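Local structure of GXWXG domain-containing protein (Thermomonospora curvata, 4MVE) at residues A33-D38 with F122-D127; D128-A133 with F145-E150. The protein is of unknown function but combines a GXWXG region with a DUF4334 region in one small chain built around an antiparallel beta sheet. All coordinates share one frame; numbering follows the deposited sequence.

Interaction 1. Residues A33-D38 with F122-D127; sequences APVPVD and FRRVND
Phe122 meets Val35 CG2 with its carbonyl O at 3.9 Å and, of its side chain, with CB at 4.1 Å. With CG anti to the carbonyl carbon (chi1 -60°), its ring turns away from 33-38 to pack on Met111, Phe145 and Leu147, a buried setting that suits a large aromatic. Arg123 follows with its aliphatic part: CD lies 4.1 Å from Pro34 CA, and CB and CD both rest against the carbonyl of Ala33, plain van der Waals packing that the long methylene chain of arginine allows. The backbone N of Arg124 then donates a straight hydrogen bond to Ala33 O at 3.0 Å, almost in line with the C=O bond. Here the short segment 33-34 is laid, antiparallel and loosely, beside the end of strand 118-124, while Ser108 of strand 106-113 binds both Val35 N and Phe122 O. Val35, beta-branched and buried, presses CG1 to within 3.4 Å of Arg124 CB, its side chain set roughly perpendicular to the arginine. Beyond CB the arginine runs extended to NE, and Asn126 CA lies over the centre of one guanidinium face. Asp127 OD1 lies in the guanidinium plane, 2.9 Å from Arg124 NH2 in a salt bridge, whereas NH2 meets it from well above the carboxylate plane.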
loop_
_atom_site.group_PDB
_atom_site.type_symbol
_atom_site.label_atom_id
_atom_site.label_comp_id
_atom_site.label_asym_id
_atom_site.label_seq_id
_atom_site.Cartn_x
_atom_site.Cartn_y
_atom_site.Cartn_z
ATOM N N ALA A 33 9.809 10.909 -0.308
ATOM C CA ALA A 33 10.950 10.351 -1.005
ATOM C C ALA A 33 10.624 8.974 -1.604
ATOM O O ALA A 33 9.926 8.180 -0.975
ATOM C CB ALA A 33 12.137 10.237 -0.045
ATOM N N PRO A 34 11.178 8.652 -2.802
ATOM C CA PRO A 34 11.008 7.289 -3.342
ATOM C C PRO A 34 11.801 6.256 -2.522
ATOM O O PRO A 34 12.699 6.626 -1.752
ATOM C CB PRO A 34 11.553 7.385 -4.769
ATOM C CG PRO A 34 12.434 8.574 -4.791
ATOM C CD PRO A 34 12.068 9.478 -3.649
ATOM N N VAL A 35 11.471 4.964 -2.687
ATOM C CA VAL A 35 12.140 3.869 -1.982
ATOM C C VAL A 35 12.666 2.869 -2.999
ATOM O O VAL A 35 11.983 2.640 -4.002
ATOM C CB VAL A 35 11.258 3.153 -0.904
ATOM C CG1 VAL A 35 10.929 4.081 0.249
ATOM C CG2 VAL A 35 9.985 2.528 -1.474
ATOM N N PRO A 36 13.830 2.216 -2.754
ATOM C CA PRO A 36 14.268 1.160 -3.679
ATOM C C PRO A 36 13.426 -0.112 -3.463
ATOM O O PRO A 36 12.772 -0.245 -2.418
ATOM C CB PRO A 36 15.741 0.952 -3.303
ATOM C CG PRO A 36 15.851 1.354 -1.902
ATOM C CD PRO A 36 14.770 2.361 -1.616
ATOM N N VAL A 37 13.447 -1.040 -4.452
ATOM C CA VAL A 37 12.695 -2.299 -4.454
ATOM C C VAL A 37 12.994 -3.168 -3.193
ATOM O O VAL A 37 12.032 -3.626 -2.559
ATOM C CB VAL A 37 12.945 -3.074 -5.785
ATOM C CG1 VAL A 37 12.573 -4.554 -5.692
ATOM C CG2 VAL A 37 12.201 -2.405 -6.941
ATOM N N ASP A 38 14.296 -3.358 -2.808
ATOM C CA ASP A 38 14.641 -4.239 -1.670
ATOM C C ASP A 38 14.158 -3.694 -0.298
ATOM O O ASP A 38 13.894 -4.487 0.609
ATOM C CB ASP A 38 16.131 -4.605 -1.660
ATOM C CG ASP A 38 16.518 -5.647 -2.729
ATOM O OD1 ASP A 38 15.646 -5.991 -3.597
ATOM O OD2 ASP A 38 17.688 -6.089 -2.729
ATOM N N PHE A 122 4.965 3.155 -4.058
ATOM C CA PHE A 122 5.344 3.339 -2.651
ATOM C C PHE A 122 6.284 4.516 -2.419
ATOM O O PHE A 122 7.254 4.702 -3.154
ATOM C CB PHE A 122 6.002 2.064 -2.119
ATOM C CG PHE A 122 5.108 0.863 -2.179
ATOM C CD1 PHE A 122 3.896 0.844 -1.491
ATOM C CD2 PHE A 122 5.450 -0.242 -2.951
ATOM C CE1 PHE A 122 3.052 -0.266 -1.570
ATOM C CE2 PHE A 122 4.598 -1.331 -3.045
ATOM C CZ PHE A 122 3.415 -1.350 -2.335
ATOM N N ARG A 123 6.027 5.279 -1.357
ATOM C CA ARG A 123 6.932 6.352 -0.938
ATOM C C ARG A 123 7.214 6.166 0.540
ATOM O O ARG A 123 6.347 5.724 1.266
ATOM C CB ARG A 123 6.345 7.752 -1.218
ATOM C CG ARG A 123 6.014 8.058 -2.662
ATOM C CD ARG A 123 7.139 8.585 -3.532
ATOM N NE ARG A 123 6.635 8.769 -4.901
ATOM C CZ ARG A 123 6.118 9.904 -5.368
ATOM N NH1 ARG A 123 6.093 10.994 -4.608
ATOM N NH2 ARG A 123 5.644 9.962 -6.605
ATOM N N ARG A 124 8.388 6.560 0.992
ATOM C CA ARG A 124 8.828 6.404 2.366
ATOM C C ARG A 124 8.177 7.415 3.311
ATOM O O ARG A 124 8.213 8.613 3.040
ATOM C CB ARG A 124 10.379 6.576 2.432
ATOM C CG ARG A 124 10.998 6.321 3.819
ATOM C CD ARG A 124 12.505 6.553 3.817
ATOM N NE ARG A 124 13.119 6.256 5.118
ATOM C CZ ARG A 124 13.274 7.142 6.095
ATOM N NH1 ARG A 124 12.869 8.396 5.934
ATOM N NH2 ARG A 124 13.823 6.781 7.244
ATOM N N VAL A 125 7.674 6.937 4.446
ATOM C CA VAL A 125 7.229 7.768 5.580
ATOM C C VAL A 125 8.421 7.754 6.587
ATOM O O VAL A 125 8.929 8.812 6.953
ATOM C CB VAL A 125 5.878 7.350 6.215
ATOM C CG1 VAL A 125 5.620 8.100 7.537
ATOM C CG2 VAL A 125 4.739 7.574 5.238
ATOM N N ASN A 126 8.913 6.535 6.951
ATOM C CA ASN A 126 10.119 6.291 7.758
ATOM C C ASN A 126 10.540 4.870 7.412
ATOM O O ASN A 126 9.888 4.276 6.567
ATOM C CB ASN A 126 9.882 6.516 9.282
ATOM C CG ASN A 126 8.735 5.696 9.825
ATOM O OD1 ASN A 126 8.683 4.472 9.648
ATOM N ND2 ASN A 126 7.768 6.358 10.457
ATOM N N ASP A 127 11.565 4.295 8.066
ATOM C CA ASP A 127 12.048 2.934 7.758
ATOM C C ASP A 127 10.972 1.829 7.863
ATOM O O ASP A 127 11.106 0.786 7.217
ATOM C CB ASP A 127 13.215 2.579 8.691
ATOM C CG ASP A 127 14.463 3.396 8.415
ATOM O OD1 ASP A 127 14.580 3.944 7.291
ATOM O OD2 ASP A 127 15.313 3.502 9.321
HETATM O O HOH W 1 10.050 10.359 2.786
#

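Interaction 2. Residues D128-A133 with F145-E150; sequences DMVVGA and FHLTRE
Gly132 lies against one face of the Phe145 ring, its CA 4.0 Å from the ring centroid and only 17° off the normal, a CH-pi contact displaced toward the rim. Phe145 CG occupies the position between backbone N and carbonyl carbon (chi1 67°), which folds the ring over the neighbouring strand; glycine suits this place because it offers no side chain to collide with the ring. The His146 ring makes an edge-to-face contact with Phe49. The Arg149 guanidinium is met differently: Asp128 OD1 lies in line with its rim, while the carboxylate plane is turned 75° from it. Arg149 NE to Asp128 OD1, 3.4 Å and bent, is a weak hydrogen bond within a salt bridge.

Between these ends runs an antiparallel beta hairpin, strands 129-136 and 143-149. Gly132 and Phe145 form a hydrogen-bonded pair with both bonds made, Gly132 N to Phe145 O being 2.8 Å. Val130 and Leu147 repeat the pattern, and Arg149 N reaches Asp128 O at 2.9 Å to complete the row. Val130 CG2 packs on Leu147 CB at 3.8 Å, on the same sheet face as the Phe145 ring; Trp44 and Phe122 add to this apolar layer, where branched residues fit well. On the other face Met129, a selenomethionine, and Thr148 run alongside each other in the same direction, Met129 CG 4.2 Å from Thr148 OG1, with Val131 and His146 further along; helix 5-16 packs over this side through Leu10 and Ile14.

Asp128 OD2 pairs with Arg151, whereas Arg149 NH2 bonds to the carbonyls of Asp127 and Phe39 and its guanidinium makes a cation-pi contact with Phe39. Five near-straight backbone bonds, against one long, bent side-chain bond, probably do most to join the strands, and two nearby arginines would favour an ionised Asp128.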
loop_
_atom_site.group_PDB
_atom_site.type_symbol
_atom_site.label_atom_id
_atom_site.label_comp_id
_atom_site.label_asym_id
_atom_site.label_seq_id
_atom_site.Cartn_x
_atom_site.Cartn_y
_atom_site.Cartn_z
ATOM N N ASP A 128 9.921 2.061 8.683
ATOM C CA ASP A 128 8.894 1.058 8.921
ATOM C C ASP A 128 7.505 1.456 8.438
ATOM O O ASP A 128 6.540 0.765 8.775
ATOM C CB ASP A 128 8.848 0.762 10.424
ATOM C CG ASP A 128 10.145 0.197 10.951
ATOM O OD1 ASP A 128 10.865 -0.478 10.167
ATOM O OD2 ASP A 128 10.463 0.455 12.134
HETATM N N MSE A 129 7.393 2.551 7.655
HETATM C CA MSE A 129 6.114 3.048 7.128
HETATM C C MSE A 129 6.275 3.605 5.735
HETATM O O MSE A 129 7.226 4.337 5.470
HETATM C CB MSE A 129 5.500 4.143 8.017
HETATM C CG MSE A 129 5.088 3.680 9.385
HETATM SE SE MSE A 129 4.372 5.200 10.356
HETATM C CE MSE A 129 3.875 4.260 11.950
ATOM N N VAL A 130 5.361 3.239 4.858
ATOM C CA VAL A 130 5.255 3.729 3.468
ATOM C C VAL A 130 3.819 4.094 3.195
ATOM O O VAL A 130 2.927 3.514 3.807
ATOM C CB VAL A 130 5.748 2.731 2.370
ATOM C CG1 VAL A 130 7.201 2.315 2.566
ATOM C CG2 VAL A 130 4.819 1.521 2.225
ATOM N N VAL A 131 3.579 5.018 2.240
ATOM C CA VAL A 131 2.227 5.307 1.776
ATOM C C VAL A 131 2.171 4.629 0.408
ATOM O O VAL A 131 3.139 4.722 -0.326
ATOM C CB VAL A 131 1.873 6.827 1.737
ATOM C CG1 VAL A 131 0.614 7.083 0.907
ATOM C CG2 VAL A 131 1.663 7.377 3.151
ATOM N N GLY A 132 1.076 3.949 0.081
ATOM C CA GLY A 132 0.949 3.318 -1.229
ATOM C C GLY A 132 -0.073 4.097 -2.016
ATOM O O GLY A 132 -1.125 4.436 -1.468
ATOM N N ALA A 133 0.225 4.377 -3.309
ATOM C CA ALA A 133 -0.648 5.086 -4.237
ATOM C C ALA A 133 -1.167 4.093 -5.276
ATOM O O ALA A 133 -0.415 3.646 -6.143
ATOM C CB ALA A 133 0.102 6.228 -4.911
ATOM N N PHE A 145 -3.299 4.136 0.518
ATOM C CA PHE A 145 -3.340 3.217 1.644
ATOM C C PHE A 145 -1.984 3.277 2.374
ATOM O O PHE A 145 -1.057 3.928 1.890
ATOM C CB PHE A 145 -3.726 1.783 1.186
ATOM C CG PHE A 145 -2.694 1.116 0.310
ATOM C CD1 PHE A 145 -2.731 1.267 -1.083
ATOM C CD2 PHE A 145 -1.678 0.336 0.870
ATOM C CE1 PHE A 145 -1.766 0.662 -1.899
ATOM C CE2 PHE A 145 -0.702 -0.255 0.063
ATOM C CZ PHE A 145 -0.759 -0.102 -1.320
ATOM N N HIS A 146 -1.850 2.598 3.524
ATOM C CA HIS A 146 -0.554 2.662 4.201
ATOM C C HIS A 146 -0.088 1.279 4.605
ATOM O O HIS A 146 -0.893 0.368 4.641
ATOM C CB HIS A 146 -0.572 3.636 5.402
ATOM C CG HIS A 146 -1.726 3.483 6.351
ATOM N ND1 HIS A 146 -1.749 2.482 7.310
ATOM C CD2 HIS A 146 -2.857 4.217 6.466
ATOM C CE1 HIS A 146 -2.877 2.650 7.978
ATOM N NE2 HIS A 146 -3.566 3.686 7.514
ATOM N N LEU A 147 1.236 1.108 4.803
ATOM C CA LEU A 147 1.856 -0.133 5.248
ATOM C C LEU A 147 2.838 0.160 6.355
ATOM O O LEU A 147 3.626 1.100 6.246
ATOM C CB LEU A 147 2.567 -0.898 4.102
ATOM C CG LEU A 147 1.741 -1.322 2.868
ATOM C CD1 LEU A 147 2.671 -1.770 1.723
ATOM C CD2 LEU A 147 0.648 -2.374 3.222
ATOM N N THR A 148 2.820 -0.696 7.387
ATOM C CA THR A 148 3.677 -0.706 8.584
ATOM C C THR A 148 4.422 -2.037 8.608
ATOM O O THR A 148 3.801 -3.092 8.545
ATOM C CB THR A 148 2.849 -0.472 9.856
ATOM O OG1 THR A 148 2.146 0.756 9.663
ATOM C CG2 THR A 148 3.737 -0.373 11.132
ATOM N N ARG A 149 5.747 -1.969 8.627
ATOM C CA ARG A 149 6.618 -3.135 8.585
ATOM C C ARG A 149 6.523 -3.956 9.877
ATOM O O ARG A 149 6.596 -3.395 10.970
ATOM C CB ARG A 149 8.078 -2.687 8.331
ATOM C CG ARG A 149 9.043 -3.822 7.990
ATOM C CD ARG A 149 10.515 -3.422 8.083
ATOM N NE ARG A 149 10.878 -2.270 7.235
ATOM C CZ ARG A 149 11.232 -2.342 5.955
ATOM N NH1 ARG A 149 11.244 -3.513 5.323
ATOM N NH2 ARG A 149 11.573 -1.243 5.294
ATOM N N GLU A 150 6.329 -5.282 9.739
ATOM C CA GLU A 150 6.331 -6.232 10.861
ATOM C C GLU A 150 7.766 -6.381 11.342
ATOM O O GLU A 150 8.652 -6.597 10.514
ATOM C CB GLU A 150 5.803 -7.608 10.412
ATOM C CG GLU A 150 4.335 -7.906 10.661
ATOM C CD GLU A 150 3.967 -9.375 10.476
ATOM O OE1 GLU A 150 2.752 -9.675 10.435
ATOM O OE2 GLU A 150 4.883 -10.224 10.351
#

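Overall arrangement
Interactions 1 and 2 lie in series along the chain, with centres about 9 Å apart, and meet within one antiparallel sheet because strand 118-124 is hydrogen-bonded to strand 129-136. Arg123 O accepts from Val131 N at 3.0 Å, and Phe122 CE1 packs on Leu147 CD1 at 3.6 Å, so the aromatic ring that turns away from 33-38 becomes part of the apolar layer of the hairpin. Where the chain passes from 122-127 into 128-133, Val125 and Asn126 both face Met129 in a classic beta bulge, and Asp127 O receives Arg149 NH2 at 2.8 Å. The centre of interaction 1 lies about 11 Å from the centre of the chain and that of interaction 2 about 6 Å, deeper in the fold.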